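Side-chain contacts in aminopeptidase P; XAA-pro aminopeptidase (Streptococcus thermophilus, PDB 3IL0), which probably acts as a metal-dependent aminopeptidase of the M24B family, the present chain being only its N-terminal creatinase/prolidase-type domain: residues A13-Q17 against S18-A22; D77-K80 against D81-K84. One frame throughout, in Å; residues are numbered along the deposited sequence.

Contact 1 of 2, residues A13-Q17 against S18-A22; sequences AKLVQ and SGLDA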
ATOM      1  N   ALA A  13      -8.488   3.916 -10.454  1.00 32.83           N
ATOM      2  CA  ALA A  13      -8.485   4.872 -11.551  1.00 32.51           C
ATOM      3  C   ALA A  13      -7.260   5.828 -11.465  1.00 32.45           C
ATOM      4  O   ALA A  13      -6.657   6.254 -12.481  1.00 31.74           O
ATOM      5  CB  ALA A  13      -9.787   5.648 -11.514  1.00 32.17           C
ATOM      6  N   LYS A  14      -6.895   6.164 -10.234  1.00 32.11           N
ATOM      7  CA  LYS A  14      -5.838   7.132 -10.016  1.00 32.60           C
ATOM      8  C   LYS A  14      -4.506   6.463 -10.372  1.00 31.34           C
ATOM      9  O   LYS A  14      -3.623   7.107 -10.930  1.00 30.03           O
ATOM     10  CB  LYS A  14      -5.899   7.664  -8.584  1.00 33.22           C
ATOM     11  CG  LYS A  14      -5.002   8.874  -8.290  1.00 36.17           C
ATOM     12  CD  LYS A  14      -5.754   9.933  -7.374  1.00 38.70           C
ATOM     13  CE  LYS A  14      -5.192  11.302  -7.629  1.00 39.02           C
ATOM     14  NZ  LYS A  14      -3.879  11.335  -7.017  1.00 42.66           N
ATOM     15  N   LEU A  15      -4.422   5.149 -10.145  1.00 30.49           N
ATOM     16  CA  LEU A  15      -3.222   4.374 -10.501  1.00 29.80           C
ATOM     17  C   LEU A  15      -3.008   4.486 -12.007  1.00 29.16           C
ATOM     18  O   LEU A  15      -1.895   4.782 -12.483  1.00 28.74           O
ATOM     19  CB  LEU A  15      -3.338   2.880 -10.055  1.00 30.02           C
ATOM     20  CG  LEU A  15      -2.984   2.432  -8.646  1.00 30.92           C
ATOM     21  CD1 LEU A  15      -3.009   0.849  -8.397  1.00 27.21           C
ATOM     22  CD2 LEU A  15      -1.554   3.005  -8.341  1.00 30.42           C
ATOM     23  N   VAL A  16      -4.077   4.238 -12.759  1.00 29.71           N
ATOM     24  CA  VAL A  16      -4.040   4.383 -14.233  1.00 31.00           C
ATOM     25  C   VAL A  16      -3.615   5.824 -14.614  1.00 33.24           C
ATOM     26  O   VAL A  16      -2.655   6.035 -15.361  1.00 33.53           O
ATOM     27  CB  VAL A  16      -5.402   4.015 -14.859  1.00 30.75           C
ATOM     28  CG1 VAL A  16      -5.450   4.430 -16.336  1.00 29.63           C
ATOM     29  CG2 VAL A  16      -5.661   2.537 -14.651  1.00 27.15           C
ATOM     30  N   GLN A  17      -4.300   6.815 -14.059  1.00 35.00           N
ATOM     31  CA  GLN A  17      -4.006   8.206 -14.391  1.00 37.13           C
ATOM     32  C   GLN A  17      -2.542   8.578 -14.038  1.00 36.55           C
ATOM     33  O   GLN A  17      -1.877   9.323 -14.748  1.00 37.02           O
ATOM     34  CB  GLN A  17      -5.041   9.122 -13.704  1.00 38.16           C
ATOM     35  CG  GLN A  17      -4.524  10.480 -13.271  1.00 44.81           C
ATOM     36  CD  GLN A  17      -3.994  11.406 -14.412  1.00 53.82           C
ATOM     37  OE1 GLN A  17      -4.760  11.866 -15.303  1.00 58.67           O
ATOM     38  NE2 GLN A  17      -2.682  11.745 -14.336  1.00 57.49           N
ATOM     39  N   SER A  18      -2.028   8.016 -12.961  1.00 35.46           N
ATOM     40  CA  SER A  18      -0.724   8.376 -12.491  1.00 35.14           C
ATOM     41  C   SER A  18       0.444   7.562 -13.125  1.00 33.78           C
ATOM     42  O   SER A  18       1.605   7.879 -12.931  1.00 33.29           O
ATOM     43  CB  SER A  18      -0.739   8.224 -10.979  1.00 35.26           C
ATOM     44  OG  SER A  18      -0.645   6.820 -10.695  1.00 41.80           O
ATOM     45  N   GLY A  19       0.157   6.519 -13.883  1.00 32.12           N
ATOM     46  CA  GLY A  19       1.227   5.696 -14.440  1.00 31.05           C
ATOM     47  C   GLY A  19       1.931   4.754 -13.467  1.00 29.97           C
ATOM     48  O   GLY A  19       3.017   4.320 -13.727  1.00 28.95           O
ATOM     49  N   LEU A  20       1.273   4.408 -12.366  1.00 29.92           N
ATOM     50  CA  LEU A  20       1.844   3.549 -11.337  1.00 28.92           C
ATOM     51  C   LEU A  20       1.294   2.126 -11.458  1.00 27.83           C
ATOM     52  O   LEU A  20       0.105   1.943 -11.661  1.00 26.63           O
ATOM     53  CB  LEU A  20       1.445   4.094  -9.964  1.00 29.09           C
ATOM     54  CG  LEU A  20       1.997   5.468  -9.493  1.00 29.61           C
ATOM     55  CD1 LEU A  20       1.305   5.812  -8.145  1.00 25.76           C
ATOM     56  CD2 LEU A  20       3.516   5.477  -9.375  1.00 26.69           C
ATOM     57  N   ASP A  21       2.161   1.122 -11.345  1.00 27.61           N
ATOM     58  CA  ASP A  21       1.693  -0.268 -11.151  1.00 26.39           C
ATOM     59  C   ASP A  21       1.242  -0.554  -9.725  1.00 25.88           C
ATOM     60  O   ASP A  21       0.492  -1.534  -9.467  1.00 25.66           O
ATOM     61  CB  ASP A  21       2.815  -1.218 -11.469  1.00 26.86           C
ATOM     62  CG  ASP A  21       3.244  -1.111 -12.906  1.00 28.18           C
ATOM     63  OD1 ASP A  21       2.333  -0.943 -13.738  1.00 31.64           O
ATOM     64  OD2 ASP A  21       4.450  -1.086 -13.200  1.00 30.87           O
ATOM     65  N   ALA A  22       1.724   0.271  -8.786  1.00 24.96           N
ATOM     66  CA  ALA A  22       1.465   0.075  -7.362  1.00 24.10           C
ATOM     67  C   ALA A  22       1.704   1.367  -6.540  1.00 23.36           C
ATOM     68  O   ALA A  22       2.394   2.269  -6.969  1.00 22.89           O
ATOM     69  CB  ALA A  22       2.388  -1.068  -6.868  1.00 23.81           C
TER

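Contact 2 of 2, residues D77-K80 against D81-K84; sequences DPLK and DIVK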
ATOM      1  N   ASP A  77       8.193  -8.520   8.174  1.00 44.79           N
ATOM      2  CA  ASP A  77       8.900  -7.545   7.278  1.00 43.10           C
ATOM      3  C   ASP A  77       8.092  -7.223   6.036  1.00 39.94           C
ATOM      4  O   ASP A  77       8.224  -7.885   4.994  1.00 38.22           O
ATOM      5  CB  ASP A  77      10.296  -7.993   6.842  1.00 43.61           C
ATOM      6  CG  ASP A  77      11.155  -6.796   6.390  1.00 47.11           C
ATOM      7  OD1 ASP A  77      10.611  -5.669   6.073  1.00 49.53           O
ATOM      8  OD2 ASP A  77      12.384  -7.000   6.393  1.00 50.61           O
ATOM      9  N   PRO A  78       7.247  -6.196   6.156  1.00 37.21           N
ATOM     10  CA  PRO A  78       6.280  -6.052   5.101  1.00 34.95           C
ATOM     11  C   PRO A  78       6.898  -5.670   3.744  1.00 32.25           C
ATOM     12  O   PRO A  78       6.368  -6.117   2.718  1.00 30.28           O
ATOM     13  CB  PRO A  78       5.282  -5.022   5.651  1.00 35.00           C
ATOM     14  CG  PRO A  78       5.925  -4.486   6.932  1.00 37.22           C
ATOM     15  CD  PRO A  78       6.854  -5.507   7.395  1.00 37.02           C
ATOM     16  N   LEU A  79       7.981  -4.882   3.739  1.00 30.12           N
ATOM     17  CA  LEU A  79       8.607  -4.472   2.467  1.00 29.50           C
ATOM     18  C   LEU A  79       9.254  -5.717   1.775  1.00 29.10           C
ATOM     19  O   LEU A  79       9.201  -5.852   0.564  1.00 26.83           O
ATOM     20  CB  LEU A  79       9.614  -3.309   2.637  1.00 28.52           C
ATOM     21  CG  LEU A  79       9.010  -1.981   3.125  1.00 29.04           C
ATOM     22  CD1 LEU A  79      10.066  -1.009   3.631  1.00 24.47           C
ATOM     23  CD2 LEU A  79       8.185  -1.324   2.048  1.00 23.26           C
ATOM     24  N   LYS A  80       9.842  -6.606   2.568  1.00 30.14           N
ATOM     25  CA  LYS A  80      10.358  -7.892   2.071  1.00 31.21           C
ATOM     26  C   LYS A  80       9.225  -8.677   1.469  1.00 31.04           C
ATOM     27  O   LYS A  80       9.364  -9.213   0.375  1.00 31.36           O
ATOM     28  CB  LYS A  80      10.972  -8.700   3.203  1.00 32.90           C
ATOM     29  CG  LYS A  80      12.167  -9.556   2.756  1.00 38.93           C
ATOM     30  CD  LYS A  80      12.782 -10.429   3.905  1.00 43.50           C
ATOM     31  CE  LYS A  80      11.901 -11.681   4.260  1.00 45.73           C
ATOM     32  NZ  LYS A  80      11.431 -12.442   3.037  1.00 44.72           N
ATOM     33  N   ASP A  81       8.075  -8.724   2.134  1.00 29.78           N
ATOM     34  CA  ASP A  81       6.973  -9.483   1.554  1.00 30.31           C
ATOM     35  C   ASP A  81       6.399  -8.845   0.286  1.00 28.74           C
ATOM     36  O   ASP A  81       6.014  -9.582  -0.614  1.00 27.52           O
ATOM     37  CB  ASP A  81       5.870  -9.757   2.602  1.00 32.15           C
ATOM     38  CG  ASP A  81       6.340 -10.749   3.682  1.00 36.23           C
ATOM     39  OD1 ASP A  81       6.809 -11.844   3.257  1.00 42.99           O
ATOM     40  OD2 ASP A  81       6.304 -10.430   4.902  1.00 41.18           O
ATOM     41  N   ILE A  82       6.360  -7.508   0.206  1.00 26.66           N
ATOM     42  CA  ILE A  82       5.835  -6.821  -0.989  1.00 26.86           C
ATOM     43  C   ILE A  82       6.677  -7.124  -2.263  1.00 27.63           C
ATOM     44  O   ILE A  82       6.148  -7.243  -3.376  1.00 26.05           O
ATOM     45  CB  ILE A  82       5.786  -5.308  -0.780  1.00 26.65           C
ATOM     46  CG1 ILE A  82       4.664  -4.951   0.206  1.00 26.99           C
ATOM     47  CG2 ILE A  82       5.546  -4.554  -2.098  1.00 25.57           C
ATOM     48  CD1 ILE A  82       4.751  -3.507   0.723  1.00 26.96           C
ATOM     49  N   VAL A  83       7.995  -7.195  -2.060  1.00 28.87           N
ATOM     50  CA  VAL A  83       8.997  -7.510  -3.087  1.00 29.67           C
ATOM     51  C   VAL A  83       8.638  -8.826  -3.838  1.00 27.54           C
ATOM     52  O   VAL A  83       8.685  -8.882  -5.056  1.00 26.16           O
ATOM     53  CB  VAL A  83      10.490  -7.640  -2.438  1.00 30.08           C
ATOM     54  CG1 VAL A  83      11.498  -8.137  -3.393  1.00 29.70           C
ATOM     55  CG2 VAL A  83      10.930  -6.338  -1.956  1.00 31.50           C
ATOM     56  N   LYS A  84       8.245  -9.863  -3.132  1.00 27.33           N
ATOM     57  CA  LYS A  84       7.788 -11.063  -3.822  1.00 26.56           C
ATOM     58  C   LYS A  84       6.663 -10.785  -4.827  1.00 24.71           C
ATOM     59  O   LYS A  84       6.672 -11.288  -5.938  1.00 24.16           O
ATOM     60  CB  LYS A  84       7.210 -12.060  -2.833  1.00 28.27           C
ATOM     61  CG  LYS A  84       8.155 -12.712  -1.949  1.00 32.03           C
ATOM     62  CD  LYS A  84       7.394 -13.766  -1.171  1.00 36.80           C
ATOM     63  CE  LYS A  84       6.737 -13.232   0.042  1.00 39.69           C
ATOM     64  NZ  LYS A  84       7.779 -13.260   1.156  1.00 42.20           N
TER

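Contact 1 of 2, residues A13-Q17 against S18-A22
Leu15 and Leu20 meet where helix 7-18 runs out and the chain turns toward strand 22-25. CD2 of Leu15 reaches CB of Leu20 at 3.6 Å, and the two side chains cross at about a right angle. In Leu15 the first torsion (chi1 -84°) sets CG anti to the carbonyl carbon, and the branch extends forward past the helix end to meet the outgoing chain. Both leucines are buried; Phe123 of helix 123-128 touches Leu20, as do Ser118 and Gln120 of strand 116-120, so this is the tight part of the contact.

The carbonyl oxygen of Leu15 gathers the polar contacts of the turn. The amide N of Leu20 gives it a fairly straight bond (N to Leu15 O 3.2 Å, 156° at the hydrogen). OG of Ser18, swung between its own backbone N and carbonyl carbon, stands 3.0 Å from both Leu15 O and Lys14 O, and its single proton could serve either. Lys14 O also receives the backbone N of Ser18 at 2.7 Å. Gly19 N bonds to Val16 O at 3.2 Å, though from well above the carbonyl plane.

The loose side is that of Val16 and Gln17, exposed and with their CB atoms directed away from the turn. Lys14 and Asp21 are held from outside it: Lys14 by a cation-pi contact with Phe123, the Asp21 carboxylate by the backbone N of Glu92 and Thr93.

Gly19, at positive phi (75°), makes this a Schellman motif, with Leu20 N to Leu15 O and Gly19 N to Val16 O as its two bonds and Leu15 against Leu20 as the usual apolar contact. Carbonyls that would otherwise lack helical donors are thus satisfied while the chain reverses.

Contact 2 of 2, residues D77-K80 against D81-K84
Lys80 and Lys84 reach over one turn of helix 78-88 to bring their ammonium groups together, NZ of Lys80 lying 4.2 Å from NZ of Lys84. Both chains bend at their third and fourth torsions, and they curl over the exposed side of the helix. Such closeness of like charges would be unfavourable alone, but the Asp81 carboxylate lies beside them. Lys84 NZ makes a salt bridge of 2.7 Å with Asp81 OD1, coming to the anti lone pair, away from the other oxygen; Lys80 NZ is farther from that OD1, at 4.7 Å. The negative charge probably offsets much of the repulsion.

Asp81 is placed for this by its first torsion (chi1 -69°), which sets CG beside its own backbone N and turns the carboxylate back toward the start of the helix. There OD2 comes within 3.2 Å of Asp77 O, a contact between two acceptors, not a hydrogen bond. That same carbonyl receives the backbone N of Asp81 at 3.0 Å.

On the buried side, Ile82 lays CG1 against Pro78 O at 3.3 Å, and its CD1 approaches CD2 of Leu79. Phe112 touches both of these side chains, while Thr43 and Leu54 of the sheet cover Ile82. With Asp77 at the N-cap and Pro78 next, this is the N-terminal part of an amphipathic helix, packed by its apolar side on the sheet and on helix 102-111 and carrying charged side chains on the other.

In the fold
Contacts 1 and 2 follow in series along the chain, and both belong to the creatinase/prolidase-type N-terminal domain. Their centres are about 20 Å apart and their nearest atoms about 7 Å, with no touch between them. Contact 1 finishes a helix and delivers the chain into strand 22-25; contact 2 starts helix 78-88, following strand 71-74. The mixed sheet connects them: Phe45 of strand 42-47 touches Ala22 from contact 1 and Ile82 from contact 2. Neither contact contains a metal or ligand. In the M24 family the metal site belongs to the C-terminal catalytic domain, which is absent from this chain.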